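Local coordinates for protein glutathione transferase lambda1 (Populus trichocarpa, PDB 4PQH) that probably transfers glutathione to electrophilic substrates as a lambda-class glutathione transferase of plants, and holds glutathione in its thioredoxin-like domain, at residues L10-P21 / L57-W68; A114-L122 / A154-L165. All blocks are in the same frame, centred on the assembly; numbering follows the deposited sequence. Where two conformers were deposited one is given.

Contact 1: L10-P21 / L57-W68; sequences LPPVLTSNSEPP and LVPIDLQDRPAW. With GSH (glutathione), chain C.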
loop_
_atom_site.group_PDB
_atom_site.type_symbol
_atom_site.label_atom_id
_atom_site.label_comp_id
_atom_site.label_asym_id
_atom_site.label_seq_id
_atom_site.Cartn_x
_atom_site.Cartn_y
_atom_site.Cartn_z
ATOM N N LEU A 10 8.437 -13.429 9.622
ATOM C CA LEU A 10 8.958 -12.456 8.666
ATOM C C LEU A 10 10.450 -12.703 8.468
ATOM O O LEU A 10 11.196 -12.793 9.438
ATOM C CB LEU A 10 8.699 -11.027 9.154
ATOM C CG LEU A 10 7.218 -10.637 9.280
ATOM C CD1 LEU A 10 7.073 -9.171 9.664
ATOM C CD2 LEU A 10 6.449 -10.939 7.998
ATOM N N PRO A 11 10.886 -12.835 7.205
ATOM C CA PRO A 11 12.268 -13.234 6.918
ATOM C C PRO A 11 13.280 -12.099 7.111
ATOM O O PRO A 11 12.896 -10.934 7.214
ATOM C CB PRO A 11 12.203 -13.661 5.447
ATOM C CG PRO A 11 11.093 -12.868 4.879
ATOM C CD PRO A 11 10.072 -12.738 5.978
ATOM N N PRO A 12 14.576 -12.439 7.171
ATOM C CA PRO A 12 15.577 -11.389 7.384
ATOM C C PRO A 12 15.738 -10.448 6.196
ATOM O O PRO A 12 15.529 -10.838 5.048
ATOM C CB PRO A 12 16.881 -12.179 7.582
ATOM C CG PRO A 12 16.454 -13.558 7.941
ATOM C CD PRO A 12 15.175 -13.784 7.204
ATOM N N VAL A 13 16.132 -9.213 6.488
ATOM C CA VAL A 13 16.427 -8.224 5.458
ATOM C C VAL A 13 17.711 -8.578 4.685
ATOM O O VAL A 13 18.748 -8.858 5.287
ATOM C CB VAL A 13 16.553 -6.822 6.086
ATOM C CG1 VAL A 13 16.781 -5.772 5.011
ATOM C CG2 VAL A 13 15.307 -6.501 6.906
ATOM N N LEU A 14 17.631 -8.572 3.355
ATOM C CA LEU A 14 18.782 -8.890 2.513
ATOM C C LEU A 14 19.561 -7.630 2.145
ATOM O O LEU A 14 18.980 -6.603 1.785
ATOM C CB LEU A 14 18.341 -9.643 1.253
ATOM C CG LEU A 14 17.590 -10.950 1.523
ATOM C CD1 LEU A 14 17.193 -11.647 0.230
ATOM C CD2 LEU A 14 18.417 -11.870 2.401
ATOM N N THR A 15 20.882 -7.711 2.235
ATOM C CA THR A 15 21.718 -6.537 2.026
ATOM C C THR A 15 22.666 -6.736 0.854
ATOM O O THR A 15 22.569 -7.719 0.121
ATOM C CB THR A 15 22.521 -6.201 3.289
ATOM O OG1 THR A 15 23.550 -7.182 3.480
ATOM C CG2 THR A 15 21.603 -6.177 4.507
ATOM N N SER A 16 23.591 -5.798 0.680
ATOM C CA SER A 16 24.566 -5.887 -0.402
ATOM C C SER A 16 25.445 -7.125 -0.256
ATOM O O SER A 16 26.047 -7.583 -1.225
ATOM C CB SER A 16 25.441 -4.635 -0.445
ATOM O OG SER A 16 26.201 -4.509 0.746
ATOM N N ASN A 17 25.507 -7.666 0.958
ATOM C CA ASN A 17 26.322 -8.842 1.234
ATOM C C ASN A 17 25.539 -10.152 1.177
ATOM O O ASN A 17 26.063 -11.213 1.516
ATOM C CB ASN A 17 27.020 -8.707 2.592
ATOM C CG ASN A 17 28.223 -7.776 2.545
ATOM O OD1 ASN A 17 28.488 -7.127 1.532
ATOM N ND2 ASN A 17 28.958 -7.709 3.650
ATOM N N SER A 18 24.284 -10.075 0.749
ATOM C CA SER A 18 23.436 -11.259 0.672
ATOM C C SER A 18 23.586 -11.977 -0.663
ATOM O O SER A 18 23.787 -11.349 -1.702
ATOM C CB SER A 18 21.966 -10.890 0.895
ATOM O OG SER A 18 21.760 -10.361 2.194
ATOM N N GLU A 19 23.484 -13.300 -0.628
ATOM C CA GLU A 19 23.510 -14.088 -1.845
ATOM C C GLU A 19 22.134 -13.990 -2.489
ATOM O O GLU A 19 21.135 -13.797 -1.794
ATOM C CB GLU A 19 23.906 -15.535 -1.550
ATOM C CG GLU A 19 25.408 -15.767 -1.644
ATOM C CD GLU A 19 25.853 -17.041 -0.961
ATOM O OE1 GLU A 19 25.101 -17.547 -0.101
ATOM O OE2 GLU A 19 26.955 -17.534 -1.283
ATOM N N PRO A 20 22.077 -14.089 -3.824
ATOM C CA PRO A 20 20.806 -13.929 -4.533
ATOM C C PRO A 20 19.882 -15.125 -4.345
ATOM O O PRO A 20 20.354 -16.253 -4.235
ATOM C CB PRO A 20 21.239 -13.825 -5.997
ATOM C CG PRO A 20 22.525 -14.573 -6.055
ATOM C CD PRO A 20 23.204 -14.296 -4.751
ATOM N N PRO A 21 18.568 -14.876 -4.303
ATOM C CA PRO A 21 17.565 -15.940 -4.250
ATOM C C PRO A 21 17.475 -16.599 -5.624
ATOM O O PRO A 21 18.052 -16.080 -6.584
ATOM C CB PRO A 21 16.262 -15.177 -3.938
ATOM C CG PRO A 21 16.681 -13.793 -3.543
ATOM C CD PRO A 21 17.945 -13.546 -4.292
ATOM N N LEU A 57 7.847 -13.228 0.943
ATOM C CA LEU A 57 8.415 -11.897 1.127
ATOM C C LEU A 57 9.929 -11.932 0.962
ATOM O O LEU A 57 10.601 -12.782 1.543
ATOM C CB LEU A 57 8.076 -11.352 2.511
ATOM C CG LEU A 57 6.600 -11.124 2.834
ATOM C CD1 LEU A 57 6.487 -10.505 4.214
ATOM C CD2 LEU A 57 5.944 -10.235 1.793
ATOM N N VAL A 58 10.455 -11.017 0.158
ATOM C CA VAL A 58 11.899 -10.824 0.055
ATOM C C VAL A 58 12.223 -9.372 0.386
ATOM O O VAL A 58 12.170 -8.497 -0.485
ATOM C CB VAL A 58 12.448 -11.182 -1.342
ATOM C CG1 VAL A 58 13.968 -11.031 -1.368
ATOM C CG2 VAL A 58 12.063 -12.598 -1.719
ATOM N N PRO A 59 12.526 -9.102 1.660
ATOM C CA PRO A 59 12.834 -7.731 2.074
ATOM C C PRO A 59 14.286 -7.375 1.808
ATOM O O PRO A 59 15.190 -8.166 2.090
ATOM C CB PRO A 59 12.544 -7.745 3.573
ATOM C CG PRO A 59 12.766 -9.167 3.985
ATOM C CD PRO A 59 12.468 -10.036 2.800
ATOM N N ILE A 60 14.493 -6.187 1.254
ATOM C CA ILE A 60 15.839 -5.695 1.012
ATOM C C ILE A 60 16.039 -4.371 1.733
ATOM O O ILE A 60 15.078 -3.685 2.092
ATOM C CB ILE A 60 16.148 -5.563 -0.504
ATOM C CG1 ILE A 60 15.286 -4.476 -1.153
ATOM C CG2 ILE A 60 15.974 -6.906 -1.216
ATOM C CD1 ILE A 60 15.634 -4.217 -2.612
ATOM N N ASP A 61 17.304 -4.028 1.958
ATOM C CA ASP A 61 17.692 -2.803 2.645
ATOM C C ASP A 61 18.036 -1.796 1.562
ATOM O O ASP A 61 19.035 -1.954 0.883
ATOM C CB ASP A 61 18.929 -3.103 3.494
ATOM C CG ASP A 61 19.403 -1.913 4.315
ATOM O OD1 ASP A 61 19.013 -0.761 4.029
ATOM O OD2 ASP A 61 20.192 -2.142 5.255
ATOM N N LEU A 62 17.217 -0.767 1.385
ATOM C CA LEU A 62 17.446 0.181 0.290
ATOM C C LEU A 62 18.695 1.056 0.451
ATOM O O LEU A 62 19.167 1.642 -0.521
ATOM C CB LEU A 62 16.218 1.062 0.065
ATOM C CG LEU A 62 14.914 0.339 -0.286
ATOM C CD1 LEU A 62 13.818 1.363 -0.474
ATOM C CD2 LEU A 62 15.073 -0.511 -1.534
ATOM N N GLN A 63 19.225 1.144 1.664
ATOM C CA GLN A 63 20.442 1.920 1.894
ATOM C C GLN A 63 21.691 1.081 1.676
ATOM O O GLN A 63 22.781 1.610 1.465
ATOM C CB GLN A 63 20.452 2.512 3.304
ATOM C CG GLN A 63 19.266 3.406 3.604
ATOM C CD GLN A 63 19.019 4.436 2.517
ATOM O OE1 GLN A 63 19.948 5.075 2.024
ATOM N NE2 GLN A 63 17.757 4.595 2.132
ATOM N N ASP A 64 21.524 -0.232 1.732
ATOM C CA ASP A 64 22.617 -1.170 1.565
ATOM C C ASP A 64 22.085 -2.353 0.766
ATOM O O ASP A 64 21.990 -3.468 1.276
ATOM C CB ASP A 64 23.113 -1.621 2.941
ATOM C CG ASP A 64 24.325 -2.519 2.857
ATOM O OD1 ASP A 64 24.943 -2.572 1.780
ATOM O OD2 ASP A 64 24.661 -3.167 3.869
ATOM N N ARG A 65 21.719 -2.104 -0.487
ATOM C CA ARG A 65 20.949 -3.092 -1.231
ATOM C C ARG A 65 21.797 -4.027 -2.073
ATOM O O ARG A 65 22.885 -3.662 -2.530
ATOM C CB ARG A 65 19.833 -2.431 -2.059
ATOM C CG ARG A 65 20.214 -2.034 -3.466
ATOM C CD ARG A 65 19.067 -1.280 -4.120
ATOM N NE ARG A 65 18.821 -0.010 -3.448
ATOM C CZ ARG A 65 18.020 0.942 -3.913
ATOM N NH1 ARG A 65 17.374 0.767 -5.060
ATOM N NH2 ARG A 65 17.862 2.066 -3.231
ATOM N N PRO A 66 21.306 -5.257 -2.257
ATOM C CA PRO A 66 21.993 -6.241 -3.092
ATOM C C PRO A 66 22.024 -5.808 -4.550
ATOM O O PRO A 66 20.997 -5.425 -5.116
ATOM C CB PRO A 66 21.127 -7.489 -2.931
ATOM C CG PRO A 66 19.800 -6.987 -2.499
ATOM C CD PRO A 66 20.091 -5.815 -1.639
ATOM N N ALA A 67 23.209 -5.864 -5.149
ATOM C CA ALA A 67 23.378 -5.518 -6.552
ATOM C C ALA A 67 22.587 -6.468 -7.443
ATOM O O ALA A 67 22.162 -6.088 -8.536
ATOM C CB ALA A 67 24.847 -5.536 -6.931
ATOM N N TRP A 68 22.376 -7.694 -6.968
ATOM C CA TRP A 68 21.633 -8.682 -7.749
ATOM C C TRP A 68 20.174 -8.296 -7.974
ATOM O O TRP A 68 19.521 -8.853 -8.850
ATOM C CB TRP A 68 21.739 -10.103 -7.158
ATOM C CG TRP A 68 21.337 -10.266 -5.704
ATOM C CD1 TRP A 68 22.174 -10.501 -4.651
ATOM C CD2 TRP A 68 20.006 -10.233 -5.155
ATOM N NE1 TRP A 68 21.453 -10.609 -3.485
ATOM C CE2 TRP A 68 20.122 -10.455 -3.768
ATOM C CE3 TRP A 68 18.731 -10.042 -5.702
ATOM C CZ2 TRP A 68 19.018 -10.466 -2.917
ATOM C CZ3 TRP A 68 17.631 -10.061 -4.854
ATOM C CH2 TRP A 68 17.783 -10.272 -3.477
HETATM N N1 GSH C . 5.721 4.338 -8.411
HETATM C CA1 GSH C . 6.366 3.297 -7.633
HETATM C C1 GSH C . 5.277 2.416 -7.095
HETATM O O11 GSH C . 4.123 2.881 -6.984
HETATM O O12 GSH C . 5.518 1.234 -6.787
HETATM C CB1 GSH C . 7.185 3.909 -6.493
HETATM C CG1 GSH C . 8.100 2.900 -5.801
HETATM C CD1 GSH C . 9.080 3.627 -4.906
HETATM O OE1 GSH C . 9.221 5.022 -5.036
HETATM N N2 GSH C . 9.789 2.921 -4.022
HETATM C CA2 GSH C . 10.903 3.574 -3.345
HETATM C C2 GSH C . 12.216 2.984 -3.753
HETATM O O2 GSH C . 12.293 1.640 -4.147
HETATM C CB2 GSH C . 10.800 3.450 -1.833
HETATM S SG2 GSH C . 9.536 4.506 -1.078
HETATM N N3 GSH C . 13.291 3.767 -3.718
HETATM C CA3 GSH C . 14.590 3.203 -4.030
HETATM C C3 GSH C . 15.271 3.954 -5.147
HETATM O O31 GSH C . 16.448 3.678 -5.464
HETATM O O32 GSH C . 14.666 4.849 -5.777
HETATM O O HOH W 1 25.716 -6.422 -3.561
#

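Contact 2: A114-L122 / A154-L165; sequences AKKEFAEDL and ALSKFDDGPFFL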
loop_
_atom_site.group_PDB
_atom_site.type_symbol
_atom_site.label_atom_id
_atom_site.label_comp_id
_atom_site.label_asym_id
_atom_site.label_seq_id
_atom_site.Cartn_x
_atom_site.Cartn_y
_atom_site.Cartn_z
ATOM N N ALA A 114 -20.347 1.663 -11.312
ATOM C CA ALA A 114 -20.257 2.976 -10.684
ATOM C C ALA A 114 -19.170 3.014 -9.620
ATOM O O ALA A 114 -18.469 4.020 -9.476
ATOM C CB ALA A 114 -21.591 3.380 -10.086
ATOM N N LYS A 115 -19.027 1.924 -8.873
ATOM C CA LYS A 115 -17.983 1.860 -7.859
ATOM C C LYS A 115 -16.621 1.778 -8.518
ATOM O O LYS A 115 -15.666 2.385 -8.049
ATOM C CB LYS A 115 -18.203 0.686 -6.908
ATOM C CG LYS A 115 -19.323 0.919 -5.925
ATOM C CD LYS A 115 -19.489 -0.254 -4.999
ATOM C CE LYS A 115 -20.520 0.046 -3.925
ATOM N NZ LYS A 115 -20.571 -1.061 -2.950
ATOM N N LYS A 116 -16.536 1.021 -9.609
ATOM C CA LYS A 116 -15.292 0.918 -10.362
ATOM C C LYS A 116 -14.850 2.286 -10.876
ATOM O O LYS A 116 -13.676 2.640 -10.774
ATOM C CB LYS A 116 -15.430 -0.075 -11.521
ATOM C CG LYS A 116 -15.681 -1.522 -11.082
ATOM C CD LYS A 116 -15.679 -2.481 -12.271
ATOM C CE LYS A 116 -14.309 -2.536 -12.938
ATOM N NZ LYS A 116 -14.324 -3.321 -14.205
ATOM N N GLU A 117 -15.797 3.058 -11.409
ATOM C CA GLU A 117 -15.497 4.394 -11.933
ATOM C C GLU A 117 -14.992 5.325 -10.837
ATOM O O GLU A 117 -14.029 6.066 -11.032
ATOM C CB GLU A 117 -16.733 5.006 -12.600
ATOM C CG GLU A 117 -16.566 6.469 -12.993
ATOM C CD GLU A 117 -17.850 7.091 -13.505
ATOM O OE1 GLU A 117 -18.782 6.340 -13.854
ATOM O OE2 GLU A 117 -17.930 8.336 -13.550
ATOM N N PHE A 118 -15.649 5.290 -9.688
ATOM C CA PHE A 118 -15.251 6.124 -8.565
ATOM C C PHE A 118 -13.876 5.693 -8.080
ATOM O O PHE A 118 -13.040 6.535 -7.727
ATOM C CB PHE A 118 -16.282 6.021 -7.438
ATOM C CG PHE A 118 -16.098 7.038 -6.349
ATOM C CD1 PHE A 118 -16.224 8.390 -6.619
ATOM C CD2 PHE A 118 -15.829 6.638 -5.053
ATOM C CE1 PHE A 118 -16.062 9.323 -5.615
ATOM C CE2 PHE A 118 -15.663 7.569 -4.050
ATOM C CZ PHE A 118 -15.787 8.908 -4.327
ATOM N N ALA A 119 -13.640 4.382 -8.080
ATOM C CA ALA A 119 -12.350 3.832 -7.678
ATOM C C ALA A 119 -11.236 4.391 -8.545
ATOM O O ALA A 119 -10.167 4.733 -8.045
ATOM C CB ALA A 119 -12.364 2.308 -7.744
ATOM N N GLU A 120 -11.481 4.483 -9.844
ATOM C CA GLU A 120 -10.463 5.011 -10.734
ATOM C C GLU A 120 -10.193 6.489 -10.448
ATOM O O GLU A 120 -9.044 6.921 -10.495
ATOM C CB GLU A 120 -10.827 4.744 -12.196
ATOM C CG GLU A 120 -10.880 3.252 -12.533
ATOM C CD GLU A 120 -9.580 2.521 -12.202
ATOM O OE1 GLU A 120 -8.491 3.115 -12.355
ATOM O OE2 GLU A 120 -9.646 1.347 -11.787
ATOM N N ASP A 121 -11.231 7.251 -10.109
ATOM C CA ASP A 121 -11.040 8.633 -9.658
ATOM C C ASP A 121 -10.122 8.694 -8.434
ATOM O O ASP A 121 -9.249 9.562 -8.338
ATOM C CB ASP A 121 -12.382 9.299 -9.321
ATOM C CG ASP A 121 -13.240 9.557 -10.545
ATOM O OD1 ASP A 121 -12.688 9.643 -11.662
ATOM O OD2 ASP A 121 -14.472 9.690 -10.381
ATOM N N LEU A 122 -10.312 7.765 -7.502
ATOM C CA LEU A 122 -9.540 7.759 -6.261
ATOM C C LEU A 122 -8.113 7.259 -6.451
ATOM O O LEU A 122 -7.183 7.778 -5.833
ATOM C CB LEU A 122 -10.262 6.939 -5.194
ATOM C CG LEU A 122 -11.573 7.572 -4.728
ATOM C CD1 LEU A 122 -12.221 6.689 -3.676
ATOM C CD2 LEU A 122 -11.332 8.979 -4.201
ATOM N N ALA A 154 -15.001 12.013 -0.276
ATOM C CA ALA A 154 -15.046 10.746 -1.002
ATOM C C ALA A 154 -15.688 9.643 -0.167
ATOM O O ALA A 154 -16.408 8.803 -0.692
ATOM C CB ALA A 154 -13.656 10.331 -1.444
ATOM N N LEU A 155 -15.447 9.658 1.137
ATOM C CA LEU A 155 -16.009 8.643 2.025
ATOM C C LEU A 155 -17.524 8.753 2.226
ATOM O O LEU A 155 -18.140 7.855 2.801
ATOM C CB LEU A 155 -15.281 8.669 3.363
ATOM C CG LEU A 155 -13.885 8.040 3.294
ATOM C CD1 LEU A 155 -13.089 8.443 4.527
ATOM C CD2 LEU A 155 -13.959 6.514 3.161
ATOM N N SER A 156 -18.111 9.842 1.737
ATOM C CA SER A 156 -19.548 10.064 1.854
ATOM C C SER A 156 -20.298 9.614 0.596
ATOM O O SER A 156 -21.526 9.673 0.540
ATOM C CB SER A 156 -19.831 11.546 2.128
ATOM O OG SER A 156 -18.873 12.101 3.017
ATOM N N LYS A 157 -19.555 9.162 -0.411
ATOM C CA LYS A 157 -20.139 8.768 -1.699
ATOM C C LYS A 157 -20.996 7.501 -1.639
ATOM O O LYS A 157 -22.123 7.470 -2.151
ATOM C CB LYS A 157 -19.024 8.583 -2.730
ATOM C CG LYS A 157 -19.478 8.076 -4.081
ATOM C CD LYS A 157 -20.173 9.141 -4.886
ATOM C CE LYS A 157 -20.208 8.753 -6.351
ATOM N NZ LYS A 157 -20.885 9.790 -7.164
ATOM N N PHE A 158 -20.452 6.452 -1.036
ATOM C CA PHE A 158 -21.160 5.177 -0.937
ATOM C C PHE A 158 -21.462 4.842 0.510
ATOM O O PHE A 158 -20.556 4.731 1.326
ATOM C CB PHE A 158 -20.358 4.055 -1.605
ATOM C CG PHE A 158 -20.213 4.229 -3.093
ATOM C CD1 PHE A 158 -21.288 4.006 -3.937
ATOM C CD2 PHE A 158 -19.006 4.629 -3.645
ATOM C CE1 PHE A 158 -21.161 4.179 -5.306
ATOM C CE2 PHE A 158 -18.876 4.800 -5.005
ATOM C CZ PHE A 158 -19.955 4.579 -5.836
ATOM N N ASP A 159 -22.741 4.670 0.829
ATOM C CA ASP A 159 -23.127 4.456 2.218
ATOM C C ASP A 159 -23.410 2.999 2.555
ATOM O O ASP A 159 -24.109 2.720 3.530
ATOM C CB ASP A 159 -24.323 5.331 2.602
ATOM C CG ASP A 159 -25.527 5.109 1.708
ATOM O OD1 ASP A 159 -25.532 4.135 0.926
ATOM O OD2 ASP A 159 -26.479 5.914 1.797
ATOM N N ASP A 160 -22.882 2.073 1.756
ATOM C CA ASP A 160 -23.073 0.656 2.059
ATOM C C ASP A 160 -21.912 0.027 2.828
ATOM O O ASP A 160 -21.823 -1.198 2.952
ATOM C CB ASP A 160 -23.455 -0.167 0.816
ATOM C CG ASP A 160 -22.579 0.117 -0.393
ATOM O OD1 ASP A 160 -21.752 1.043 -0.359
ATOM O OD2 ASP A 160 -22.754 -0.589 -1.411
ATOM N N GLY A 161 -21.036 0.882 3.357
ATOM C CA GLY A 161 -19.953 0.452 4.218
ATOM C C GLY A 161 -19.081 1.647 4.554
ATOM O O GLY A 161 -19.308 2.732 4.034
ATOM N N PRO A 162 -18.097 1.458 5.446
ATOM C CA PRO A 162 -17.282 2.571 5.948
ATOM C C PRO A 162 -16.061 2.874 5.088
ATOM O O PRO A 162 -15.288 3.783 5.413
ATOM C CB PRO A 162 -16.852 2.069 7.329
ATOM C CG PRO A 162 -16.737 0.590 7.162
ATOM C CD PRO A 162 -17.808 0.200 6.163
ATOM N N PHE A 163 -15.896 2.132 4.002
ATOM C CA PHE A 163 -14.695 2.239 3.172
ATOM C C PHE A 163 -14.976 3.042 1.915
ATOM O O PHE A 163 -16.098 3.475 1.693
ATOM C CB PHE A 163 -14.177 0.835 2.857
ATOM C CG PHE A 163 -13.720 0.095 4.080
ATOM C CD1 PHE A 163 -12.581 0.489 4.762
ATOM C CD2 PHE A 163 -14.440 -0.975 4.570
ATOM C CE1 PHE A 163 -12.169 -0.197 5.895
ATOM C CE2 PHE A 163 -14.020 -1.656 5.693
ATOM C CZ PHE A 163 -12.897 -1.263 6.360
ATOM N N PHE A 164 -13.948 3.301 1.110
ATOM C CA PHE A 164 -14.123 4.179 -0.046
ATOM C C PHE A 164 -15.214 3.745 -1.016
ATOM O O PHE A 164 -15.967 4.580 -1.516
ATOM C CB PHE A 164 -12.809 4.380 -0.806
ATOM C CG PHE A 164 -11.832 5.287 -0.110
ATOM C CD1 PHE A 164 -12.069 6.649 -0.030
ATOM C CD2 PHE A 164 -10.683 4.770 0.457
ATOM C CE1 PHE A 164 -11.165 7.486 0.610
ATOM C CE2 PHE A 164 -9.767 5.602 1.089
ATOM C CZ PHE A 164 -10.016 6.961 1.167
ATOM N N LEU A 165 -15.311 2.440 -1.268
ATOM C CA LEU A 165 -16.347 1.922 -2.156
ATOM C C LEU A 165 -17.456 1.246 -1.363
ATOM O O LEU A 165 -18.130 0.355 -1.865
ATOM C CB LEU A 165 -15.747 0.945 -3.164
ATOM C CG LEU A 165 -14.518 1.485 -3.899
ATOM C CD1 LEU A 165 -14.058 0.429 -4.882
ATOM C CD2 LEU A 165 -14.812 2.814 -4.597
#

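Contact 1: L10-P21 / L57-W68
L14 and I60 form a single backbone bridge, in which L14 N gives a nearly straight bond to P59 O (2.8 Å, 172°) and L14 O accepts from D61 N. The N-terminal 10-21 segment thereby lies along 55-59, an outermost strand of the thioredoxin-like glutathione-binding domain, and packs on part of the loop that follows it, D61 and D64-P66. Proline suits this extended, irregular chain, since it stiffens the path and offers compact, puckered apolar rings: P11 CG rests 3.8 Å from P59 CD. The indole of W68 gathers the end of the segment. Over one face sit P20 CA, 3.5 Å from the centroid of the five-membered ring, and P21 CD, 3.4 Å from that of the six-membered ring, both CH-pi contacts; L14 CD1 meets the rim. P66 CB covers the opposite face. With CG between the backbone N and the carbonyl carbon (chi1 55°), the ring directs NE1 to S18 O, which lies in the indole plane, although the donor stands well above the carbonyl plane. On the far side of the loop, R65 NH1 and NH2 both bind the carboxylate oxygen O31 of glutathione. S16 OG donates to D64 OD1 at 2.5 Å, reaching the carboxylate from its syn side.

Contact 2: A114-L122 / A154-L165
F118 and F158 meet as an offset edge-to-face pair, the edge of F158 turned to the face of F118, with centroids 5.5 Å apart and planes at 76°. K157 fits against both rings: its CG lies over the centre of the F118 face, 3.8 Å from the centroid, and also over F158. The bend of its chain at chi2 (75°) lays the long aliphatic part along F118, a use of lysine in which methylenes do the packing. K115 CG covers the other face of F158. This is the all-helical C-terminal domain of the glutathione transferase fold, in which helix 113-137 packs against the loop that leads from helix 144-154 to helix 170-190. F118 has CG anti to its backbone N (chi1 -169°), carrying the ring toward the end of helix 144-154 and the loop after it, where CZ lies 3.9 Å from A154 CB. A serine at F118 would probably leave a gap between K157, A154 and L165 and let the F158 ring shift. Deeper in, L122 CD1 touches F164 CD1 at 3.6 Å, while L165 CD1 lies against A119 CB, whose small methyl admits the leucine. At the outer end the extended K115 chain brings NZ to D160 OD2, a 2.7 Å salt bridge in which NZ meets OD2 on its syn side, tilted out of the carboxylate plane, and weakly to L165 O.

In the fold
The two contacts lie on opposite sides of the chain's centre, about 38 Å apart between centres, and share no helix or strand. Contact 1 belongs to the thioredoxin-like domain and contact 2 to the helical one; both are partly buried. Their chemistry follows the partners. An irregular segment beside a strand edge has some backbone N-H and C=O groups to pair, at L14 and S16 between its prolines, so contact 1 relies on main-chain bonds and proline-indole packing. A helix has already spent its own, so contact 2 depends on side chains: rings, lysine methylenes and a salt bridge. Only contact 1 includes glutathione-pocket residues; contact 2 lies away from it.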